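Local coordinates for rusticyanin (Thiobacillus ferrooxidans, PDB 2CAL), which carries electrons from cytochrome c552 to the A-type oxidase, as a monomeric periplasmic blue copper protein that binds one copper ion, at residues 91-96 / 132-137; 103-108 / 124-129; 39-44 / 53-58. The protein carries 1 engineered substitution. All blocks are in the same frame, centred on the assembly; numbering follows the deposited sequence.

Overall arrangement
Following the chain from the N terminus, contact 3 closes first: the antiparallel pairing of strands 36-43 and 53-55 shuts a short hairpin loop within one sheet of the cupredoxin beta-sandwich. The chain then runs on before contact 1 opens at 91-96, in the loop after strand 87-89. Contact 2 begins and ends between the two halves of contact 1, bringing 103-108 back to strand 119-126 of the first sheet. Contact 1 closes last, on strand 131-136 of the second sheet, just before the copper ligand C137. Contact 1 touches both others, Y133 against W126 and Y135 against F53, whereas contacts 2 and 3 stay about 7 Å apart at their nearest atoms.

Contact 1 (91-96 / 132-137); sequences KGPPYA and TYYYVC. With CU1 (copper (I) ion), chain B.
Y134 packs its ring face against G92 and P93 and can be followed atom by atom. Its CG stands anti to the carbonyl carbon (chi1 -59°), which sends the ring from the strand towards K91, G92 and P93. At the root, Y134 CB lies 3.2 Å from Y95 OH, which is oblique to the ring. Then Y134 CD2 meets K91 O at 3.4 Å, again obliquely, and one atom further Y134 CE2 has G92 CA at 3.4 Å. Along the other edge of the same face, Y134 CE1 meets P93 CD at 3.7 Å, and at the far end Y134 CZ is near both G92 CA and P93 CD. G92 CA sits 3.6 Å from the Y134 centroid and 19° off the ring normal, the geometry of a CH-pi contact over the face, and P93 CD makes another.

The Y95 ring takes a further CH-pi contact from the strand. V136 CG1 stands 4.3 Å from the Y95 centroid, only 2° off the normal, while P93 CA lies over the opposite face and A143 and F148 help to enclose the ring. The Y95 hydroxyl donates to K91 O at 2.7 Å, in the carbonyl plane and on a lone pair, which fixes the tip of the ring from within its own loop.

Beyond V136 the strand ends at C137, whose SG binds the copper ion at 2.1 Å; H84 and M147 are the other ligands. Since no hydrogen bond crosses the contact, the loop adheres through CH-pi and apolar contacts to the strand whose end carries this ligand, while the Y95 hydroxyl and the K91 ammonium bond to carbonyls of their own loop.

Contact 2 (103-108 / 124-129); sequences PIVAGT and FTWHPT
A106 and W126 approach to 6.4 Å between their CA atoms and G107 and F124 to 7.2 Å, with no hydrogen bond between the segments, while the chain turns a corner at A106. Side chains therefore bridge the gap. A106 CB touches both aromatic rings: it is 3.6 Å from W126 CD1 and 3.9 Å from F124 CE1, oblique to both.

F124 CG lies between the backbone N and the carbonyl carbon (chi1 66°), a rotamer that turns the ring towards G107. G107 CA sits over one face, 4.1 Å from the F124 centroid and 21° off the normal, a CH-pi contact. The residue has phi 154°, where a beta carbon would press on the carbonyl O of A106; glycine has none, and the backbone itself can lie against the ring. T108 adds a further contact, crossing F124 at about a right angle with T108 CG2 3.9 Å from F124 CE2. Its hydroxyl, T108 OG1, is held by the backbone N of F86.

At the other end V105 CG2 reaches W126 NE1 at 3.8 Å. The indole is also packed from its own segment, with P128 CG 3.5 Å above one face, and meets the Y133 ring edge-to-face.

Backbone bonds to I88, F86 and D3 set the position of the corner, so the two rings of strand 119-126 meet it by shape and dispersion alone.

Contact 3 (39-44 / 53-58); sequences VVAAAV and FEVHDK
F53 presents the edge of its ring to A42, whose carbonyl O lies near the ring plane, 4.0 Å from F53 CD1; A43 CA approaches obliquely. The same ring meets F86 edge-to-face and Y135 with planes at about 65°, in the core beside the copper site. The E54 carboxylate, the second flat group, is bent back toward V44 by a turn of its chain at chi2, leaving E54 OE1 3.3 Å from V44 CA; L45 N bonds to OE1 and S52 OG to OE2.

A42 and E54 form the hydrogen-bonded pair of this antiparallel hairpin. A42 N donates to E54 O at 2.9 Å (161°), and E54 N to A42 O at 2.8 Å (166°). On the face that carries F53, A41 CB packs on V55 CG2 at 3.8 Å. At the end away from the hairpin loop, where strand 53-55 leaves through a type I' turn from V55 to K58, a water takes over: it donates to V40 O at 2.8 Å and accepts from H56 N at 3.0 Å.

Direct bonds thus hold the middle of the hairpin and water its diverging end, while L45 N and S52 OG, one on each oxygen, tie the buried E54 carboxylate to both ends of the hairpin loop.

Contact 1 (91-96 / 132-137)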
loop_
_atom_site.group_PDB
_atom_site.type_symbol
_atom_site.label_atom_id
_atom_site.label_comp_id
_atom_site.label_asym_id
_atom_site.label_seq_id
_atom_site.Cartn_x
_atom_site.Cartn_y
_atom_site.Cartn_z
ATOM N N LYS A 91 13.440 5.167 -3.634
ATOM C CA LYS A 91 14.307 4.158 -4.258
ATOM C C LYS A 91 13.504 3.165 -5.107
ATOM O O LYS A 91 12.549 2.595 -4.574
ATOM C CB LYS A 91 15.078 3.399 -3.187
ATOM C CG LYS A 91 15.799 2.158 -3.688
ATOM C CD LYS A 91 16.954 2.445 -4.611
ATOM C CE LYS A 91 17.429 1.282 -5.448
ATOM N NZ LYS A 91 16.960 -0.096 -5.091
ATOM N N GLY A 92 13.874 2.966 -6.352
ATOM C CA GLY A 92 13.182 2.100 -7.279
ATOM C C GLY A 92 13.834 0.710 -7.319
ATOM O O GLY A 92 14.870 0.452 -6.706
ATOM N N PRO A 93 13.181 -0.177 -8.067
ATOM C CA PRO A 93 13.661 -1.562 -8.203
ATOM C C PRO A 93 14.882 -1.679 -9.082
ATOM O O PRO A 93 15.214 -0.726 -9.797
ATOM C CB PRO A 93 12.430 -2.227 -8.846
ATOM C CG PRO A 93 11.839 -1.118 -9.708
ATOM C CD PRO A 93 11.906 0.077 -8.811
ATOM N N PRO A 94 15.579 -2.825 -9.094
ATOM C CA PRO A 94 15.217 -4.017 -8.332
ATOM C C PRO A 94 15.604 -3.861 -6.878
ATOM O O PRO A 94 16.553 -3.163 -6.534
ATOM C CB PRO A 94 16.038 -5.133 -8.996
ATOM C CG PRO A 94 17.258 -4.451 -9.464
ATOM C CD PRO A 94 16.801 -3.078 -9.882
ATOM N N TYR A 95 14.883 -4.525 -5.985
ATOM C CA TYR A 95 15.143 -4.548 -4.550
ATOM C C TYR A 95 15.853 -5.820 -4.138
ATOM O O TYR A 95 15.547 -6.912 -4.628
ATOM C CB TYR A 95 13.783 -4.438 -3.814
ATOM C CG TYR A 95 13.055 -3.165 -4.189
ATOM C CD1 TYR A 95 11.951 -3.162 -5.054
ATOM C CD2 TYR A 95 13.486 -1.950 -3.692
ATOM C CE1 TYR A 95 11.323 -1.969 -5.387
ATOM C CE2 TYR A 95 12.882 -0.733 -4.001
ATOM C CZ TYR A 95 11.776 -0.794 -4.842
ATOM O OH TYR A 95 11.141 0.376 -5.212
ATOM N N ALA A 96 16.782 -5.647 -3.206
ATOM C CA ALA A 96 17.477 -6.745 -2.576
ATOM C C ALA A 96 16.539 -7.553 -1.707
ATOM O O ALA A 96 15.455 -7.066 -1.342
ATOM C CB ALA A 96 18.648 -6.196 -1.740
ATOM N N THR A 132 8.576 10.901 -8.390
ATOM C CA THR A 132 8.284 9.467 -8.474
ATOM C C THR A 132 8.657 8.782 -7.175
ATOM O O THR A 132 9.723 9.049 -6.616
ATOM C CB THR A 132 9.033 8.836 -9.671
ATOM O OG1 THR A 132 8.573 9.543 -10.813
ATOM C CG2 THR A 132 8.754 7.348 -9.829
ATOM N N TYR A 133 7.764 7.935 -6.690
ATOM C CA TYR A 133 7.957 7.128 -5.499
ATOM C C TYR A 133 7.543 5.702 -5.800
ATOM O O TYR A 133 7.017 5.368 -6.828
ATOM C CB TYR A 133 7.139 7.677 -4.338
ATOM C CG TYR A 133 7.296 9.147 -4.023
ATOM C CD1 TYR A 133 6.647 10.183 -4.705
ATOM C CD2 TYR A 133 8.144 9.545 -2.996
ATOM C CE1 TYR A 133 6.819 11.512 -4.396
ATOM C CE2 TYR A 133 8.317 10.882 -2.664
ATOM C CZ TYR A 133 7.640 11.874 -3.375
ATOM O OH TYR A 133 7.840 13.190 -3.032
ATOM N N TYR A 134 7.857 4.830 -4.814
ATOM C CA TYR A 134 7.544 3.395 -4.895
ATOM C C TYR A 134 6.951 3.040 -3.534
ATOM O O TYR A 134 7.428 3.495 -2.495
ATOM C CB TYR A 134 8.778 2.551 -5.228
ATOM C CG TYR A 134 9.369 2.992 -6.547
ATOM C CD1 TYR A 134 8.965 2.411 -7.744
ATOM C CD2 TYR A 134 10.275 4.057 -6.602
ATOM C CE1 TYR A 134 9.506 2.863 -8.940
ATOM C CE2 TYR A 134 10.794 4.505 -7.798
ATOM C CZ TYR A 134 10.405 3.898 -8.976
ATOM O OH TYR A 134 10.928 4.339 -10.201
ATOM N N TYR A 135 5.912 2.175 -3.572
ATOM C CA TYR A 135 5.386 1.576 -2.333
ATOM C C TYR A 135 5.910 0.147 -2.322
ATOM O O TYR A 135 5.819 -0.589 -3.289
ATOM C CB TYR A 135 3.867 1.635 -2.197
ATOM C CG TYR A 135 3.034 1.124 -3.342
ATOM C CD1 TYR A 135 2.754 1.880 -4.493
ATOM C CD2 TYR A 135 2.507 -0.154 -3.286
ATOM C CE1 TYR A 135 1.989 1.380 -5.523
ATOM C CE2 TYR A 135 1.725 -0.656 -4.316
ATOM C CZ TYR A 135 1.442 0.110 -5.444
ATOM O OH TYR A 135 0.688 -0.449 -6.438
ATOM N N VAL A 136 6.532 -0.243 -1.196
ATOM C CA VAL A 136 7.328 -1.454 -1.083
ATOM C C VAL A 136 7.030 -2.146 0.230
ATOM O O VAL A 136 6.859 -1.537 1.288
ATOM C CB VAL A 136 8.823 -1.070 -1.160
ATOM C CG1 VAL A 136 9.792 -2.247 -1.181
ATOM C CG2 VAL A 136 9.165 -0.194 -2.380
ATOM N N CYS A 137 7.036 -3.486 0.189
ATOM C CA CYS A 137 7.027 -4.309 1.387
ATOM C C CYS A 137 8.466 -4.631 1.847
ATOM O O CYS A 137 9.304 -4.956 1.009
ATOM C CB CYS A 137 6.242 -5.615 1.135
ATOM S SG CYS A 137 6.219 -6.656 2.646
HETATM CU CU CU1 B . 5.004 -8.257 1.909
#

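Contact 2 (103-108 / 124-129)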
loop_
_atom_site.group_PDB
_atom_site.type_symbol
_atom_site.label_atom_id
_atom_site.label_comp_id
_atom_site.label_asym_id
_atom_site.label_seq_id
_atom_site.Cartn_x
_atom_site.Cartn_y
_atom_site.Cartn_z
ATOM N N PRO A 103 15.698 6.928 3.046
ATOM C CA PRO A 103 14.646 7.146 4.016
ATOM C C PRO A 103 13.259 6.770 3.493
ATOM O O PRO A 103 12.885 6.989 2.349
ATOM C CB PRO A 103 14.719 8.659 4.291
ATOM C CG PRO A 103 15.505 9.229 3.192
ATOM C CD PRO A 103 16.205 8.171 2.425
ATOM N N ILE A 104 12.490 6.217 4.427
ATOM C CA ILE A 104 11.068 5.940 4.164
ATOM C C ILE A 104 10.330 7.249 4.433
ATOM O O ILE A 104 10.376 7.825 5.522
ATOM C CB ILE A 104 10.546 4.766 4.999
ATOM C CG1 ILE A 104 11.211 3.442 4.625
ATOM C CG2 ILE A 104 9.023 4.665 4.850
ATOM C CD1 ILE A 104 11.099 2.356 5.641
ATOM N N VAL A 105 9.693 7.749 3.366
ATOM C CA VAL A 105 9.093 9.077 3.478
ATOM C C VAL A 105 7.761 9.061 4.217
ATOM O O VAL A 105 7.373 10.064 4.798
ATOM C CB VAL A 105 8.951 9.790 2.129
ATOM C CG1 VAL A 105 10.326 9.931 1.454
ATOM C CG2 VAL A 105 7.996 9.090 1.172
ATOM N N ALA A 106 7.083 7.934 4.159
ATOM C CA ALA A 106 5.831 7.718 4.868
ATOM C C ALA A 106 5.560 6.208 4.787
ATOM O O ALA A 106 5.931 5.567 3.819
ATOM C CB ALA A 106 4.689 8.515 4.257
ATOM N N GLY A 107 4.927 5.676 5.837
ATOM C CA GLY A 107 4.616 4.256 5.749
ATOM C C GLY A 107 4.491 3.595 7.110
ATOM O O GLY A 107 4.515 4.293 8.124
ATOM N N THR A 108 4.392 2.272 7.041
ATOM C CA THR A 108 4.088 1.496 8.239
ATOM C C THR A 108 5.263 0.609 8.675
ATOM O O THR A 108 6.178 0.292 7.900
ATOM C CB THR A 108 2.858 0.594 7.974
ATOM O OG1 THR A 108 3.207 -0.558 7.167
ATOM C CG2 THR A 108 1.788 1.333 7.185
ATOM N N PHE A 124 -2.503 6.312 7.567
ATOM C CA PHE A 124 -1.512 7.405 7.730
ATOM C C PHE A 124 -1.777 8.479 6.648
ATOM O O PHE A 124 -2.402 8.173 5.632
ATOM C CB PHE A 124 -0.096 6.893 7.708
ATOM C CG PHE A 124 0.403 6.301 6.427
ATOM C CD1 PHE A 124 0.952 7.079 5.433
ATOM C CD2 PHE A 124 0.334 4.932 6.192
ATOM C CE1 PHE A 124 1.403 6.504 4.251
ATOM C CE2 PHE A 124 0.779 4.375 5.014
ATOM C CZ PHE A 124 1.320 5.144 4.010
ATOM N N THR A 125 -1.266 9.662 6.916
ATOM C CA THR A 125 -1.378 10.754 5.937
ATOM C C THR A 125 -0.022 11.065 5.353
ATOM O O THR A 125 1.037 10.815 5.948
ATOM C CB THR A 125 -1.979 11.965 6.627
ATOM O OG1 THR A 125 -2.484 12.902 5.654
ATOM C CG2 THR A 125 -0.965 12.798 7.406
ATOM N N TRP A 126 0.004 11.647 4.171
ATOM C CA TRP A 126 1.184 11.872 3.370
ATOM C C TRP A 126 0.990 13.115 2.538
ATOM O O TRP A 126 -0.042 13.270 1.889
ATOM C CB TRP A 126 1.470 10.635 2.493
ATOM C CG TRP A 126 2.677 10.656 1.601
ATOM C CD1 TRP A 126 3.934 11.166 1.914
ATOM C CD2 TRP A 126 2.788 10.124 0.253
ATOM N NE1 TRP A 126 4.771 10.978 0.836
ATOM C CE2 TRP A 126 4.104 10.354 -0.202
ATOM C CE3 TRP A 126 1.891 9.497 -0.627
ATOM C CZ2 TRP A 126 4.516 9.974 -1.459
ATOM C CZ3 TRP A 126 2.307 9.126 -1.875
ATOM C CH2 TRP A 126 3.609 9.363 -2.286
ATOM N N HIS A 127 2.002 13.985 2.565
ATOM C CA HIS A 127 1.994 15.248 1.834
ATOM C C HIS A 127 3.257 15.316 0.957
ATOM O O HIS A 127 4.157 16.054 1.358
ATOM C CB HIS A 127 1.964 16.439 2.805
ATOM C CG HIS A 127 0.691 16.618 3.553
ATOM N ND1 HIS A 127 -0.298 17.479 3.087
ATOM C CD2 HIS A 127 0.253 16.132 4.726
ATOM C CE1 HIS A 127 -1.289 17.438 3.962
ATOM N NE2 HIS A 127 -1.010 16.636 4.956
ATOM N N PRO A 128 3.335 14.542 -0.119
ATOM C CA PRO A 128 4.587 14.491 -0.891
ATOM C C PRO A 128 4.829 15.709 -1.784
ATOM O O PRO A 128 3.913 16.350 -2.296
ATOM C CB PRO A 128 4.381 13.300 -1.828
ATOM C CG PRO A 128 2.889 13.240 -1.983
ATOM C CD PRO A 128 2.297 13.609 -0.639
ATOM N N THR A 129 6.125 15.985 -1.951
ATOM C CA THR A 129 6.520 16.827 -3.051
ATOM C C THR A 129 6.347 16.031 -4.334
ATOM O O THR A 129 6.334 14.790 -4.410
ATOM C CB THR A 129 7.974 17.304 -2.933
ATOM O OG1 THR A 129 8.821 16.170 -2.930
ATOM C CG2 THR A 129 8.185 18.000 -1.590
#

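Contact 3 (39-44 / 53-58)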
loop_
_atom_site.group_PDB
_atom_site.type_symbol
_atom_site.label_atom_id
_atom_site.label_comp_id
_atom_site.label_asym_id
_atom_site.label_seq_id
_atom_site.Cartn_x
_atom_site.Cartn_y
_atom_site.Cartn_z
ATOM N N VAL A 39 -6.370 6.461 -0.737
ATOM C CA VAL A 39 -5.758 5.257 -1.282
ATOM C C VAL A 39 -6.031 4.106 -0.303
ATOM O O VAL A 39 -5.635 4.232 0.867
ATOM C CB VAL A 39 -4.257 5.451 -1.452
ATOM C CG1 VAL A 39 -3.615 4.155 -1.960
ATOM C CG2 VAL A 39 -3.944 6.618 -2.391
ATOM N N VAL A 40 -6.649 3.041 -0.791
ATOM C CA VAL A 40 -6.850 1.876 0.113
ATOM C C VAL A 40 -6.141 0.703 -0.533
ATOM O O VAL A 40 -6.517 0.196 -1.596
ATOM C CB VAL A 40 -8.335 1.606 0.401
ATOM C CG1 VAL A 40 -8.423 0.464 1.423
ATOM C CG2 VAL A 40 -9.037 2.857 0.917
ATOM N N ALA A 41 -5.073 0.268 0.155
ATOM C CA ALA A 41 -4.234 -0.815 -0.313
ATOM C C ALA A 41 -4.309 -2.031 0.597
ATOM O O ALA A 41 -4.443 -1.872 1.810
ATOM C CB ALA A 41 -2.764 -0.348 -0.328
ATOM N N ALA A 42 -4.217 -3.198 -0.010
ATOM C CA ALA A 42 -4.198 -4.456 0.773
ATOM C C ALA A 42 -3.073 -5.325 0.305
ATOM O O ALA A 42 -2.667 -5.344 -0.849
ATOM C CB ALA A 42 -5.505 -5.227 0.559
ATOM N N ALA A 43 -2.509 -6.058 1.263
ATOM C CA ALA A 43 -1.476 -7.064 0.989
ATOM C C ALA A 43 -2.120 -8.429 0.662
ATOM O O ALA A 43 -2.690 -9.041 1.577
ATOM C CB ALA A 43 -0.560 -7.195 2.194
ATOM N N VAL A 44 -2.030 -8.852 -0.572
ATOM C CA VAL A 44 -2.450 -10.144 -1.104
ATOM C C VAL A 44 -3.920 -10.420 -0.703
ATOM O O VAL A 44 -4.266 -11.206 0.185
ATOM C CB VAL A 44 -1.564 -11.342 -0.686
ATOM C CG1 VAL A 44 -1.861 -12.567 -1.540
ATOM C CG2 VAL A 44 -0.076 -10.998 -0.800
ATOM N N PHE A 53 0.568 -6.187 -3.741
ATOM C CA PHE A 53 -0.415 -5.269 -3.205
ATOM C C PHE A 53 -1.593 -5.116 -4.189
ATOM O O PHE A 53 -1.325 -5.060 -5.404
ATOM C CB PHE A 53 0.175 -3.861 -3.007
ATOM C CG PHE A 53 1.301 -3.759 -1.997
ATOM C CD1 PHE A 53 1.021 -3.761 -0.638
ATOM C CD2 PHE A 53 2.627 -3.642 -2.421
ATOM C CE1 PHE A 53 2.060 -3.581 0.288
ATOM C CE2 PHE A 53 3.652 -3.442 -1.521
ATOM C CZ PHE A 53 3.357 -3.413 -0.167
ATOM N N GLU A 54 -2.788 -5.001 -3.646
ATOM C CA GLU A 54 -3.944 -4.658 -4.466
ATOM C C GLU A 54 -4.420 -3.263 -4.044
ATOM O O GLU A 54 -4.558 -2.941 -2.850
ATOM C CB GLU A 54 -5.064 -5.693 -4.312
ATOM C CG GLU A 54 -4.842 -6.952 -5.163
ATOM C CD GLU A 54 -3.623 -7.756 -4.724
ATOM O OE1 GLU A 54 -3.565 -8.265 -3.584
ATOM O OE2 GLU A 54 -2.767 -7.869 -5.627
ATOM N N VAL A 55 -4.735 -2.482 -5.065
ATOM C CA VAL A 55 -5.305 -1.149 -4.880
ATOM C C VAL A 55 -6.411 -1.029 -5.935
ATOM O O VAL A 55 -6.146 -1.206 -7.122
ATOM C CB VAL A 55 -4.280 -0.002 -5.059
ATOM C CG1 VAL A 55 -4.950 1.367 -4.885
ATOM C CG2 VAL A 55 -3.143 -0.134 -4.068
ATOM N N HIS A 56 -7.616 -0.741 -5.473
ATOM C CA HIS A 56 -8.776 -0.586 -6.377
ATOM C C HIS A 56 -8.937 -1.829 -7.250
ATOM O O HIS A 56 -9.242 -1.791 -8.433
ATOM C CB HIS A 56 -8.675 0.706 -7.236
ATOM C CG HIS A 56 -10.043 1.280 -7.543
ATOM N ND1 HIS A 56 -10.457 2.430 -6.950
ATOM C CD2 HIS A 56 -11.055 0.826 -8.281
ATOM C CE1 HIS A 56 -11.713 2.700 -7.351
ATOM N NE2 HIS A 56 -12.087 1.741 -8.174
ATOM N N ASP A 57 -8.694 -3.016 -6.637
ATOM C CA ASP A 57 -8.838 -4.306 -7.246
ATOM C C ASP A 57 -7.823 -4.613 -8.339
ATOM O O ASP A 57 -8.008 -5.577 -9.091
ATOM C CB ASP A 57 -10.251 -4.520 -7.825
ATOM C CG ASP A 57 -10.710 -5.953 -7.649
ATOM O OD1 ASP A 57 -10.377 -6.605 -6.649
ATOM O OD2 ASP A 57 -11.429 -6.370 -8.568
ATOM N N LYS A 58 -6.743 -3.836 -8.412
ATOM C CA LYS A 58 -5.668 -4.041 -9.382
ATOM C C LYS A 58 -4.383 -4.465 -8.661
ATOM O O LYS A 58 -4.136 -4.055 -7.533
ATOM C CB LYS A 58 -5.375 -2.774 -10.191
ATOM C CG LYS A 58 -6.585 -2.229 -10.980
ATOM C CD LYS A 58 -7.083 -3.262 -12.005
ATOM C CE LYS A 58 -6.077 -3.544 -13.102
ATOM N NZ LYS A 58 -6.522 -4.657 -13.998
HETATM O O HOH W 1 -8.848 -0.722 -2.751
#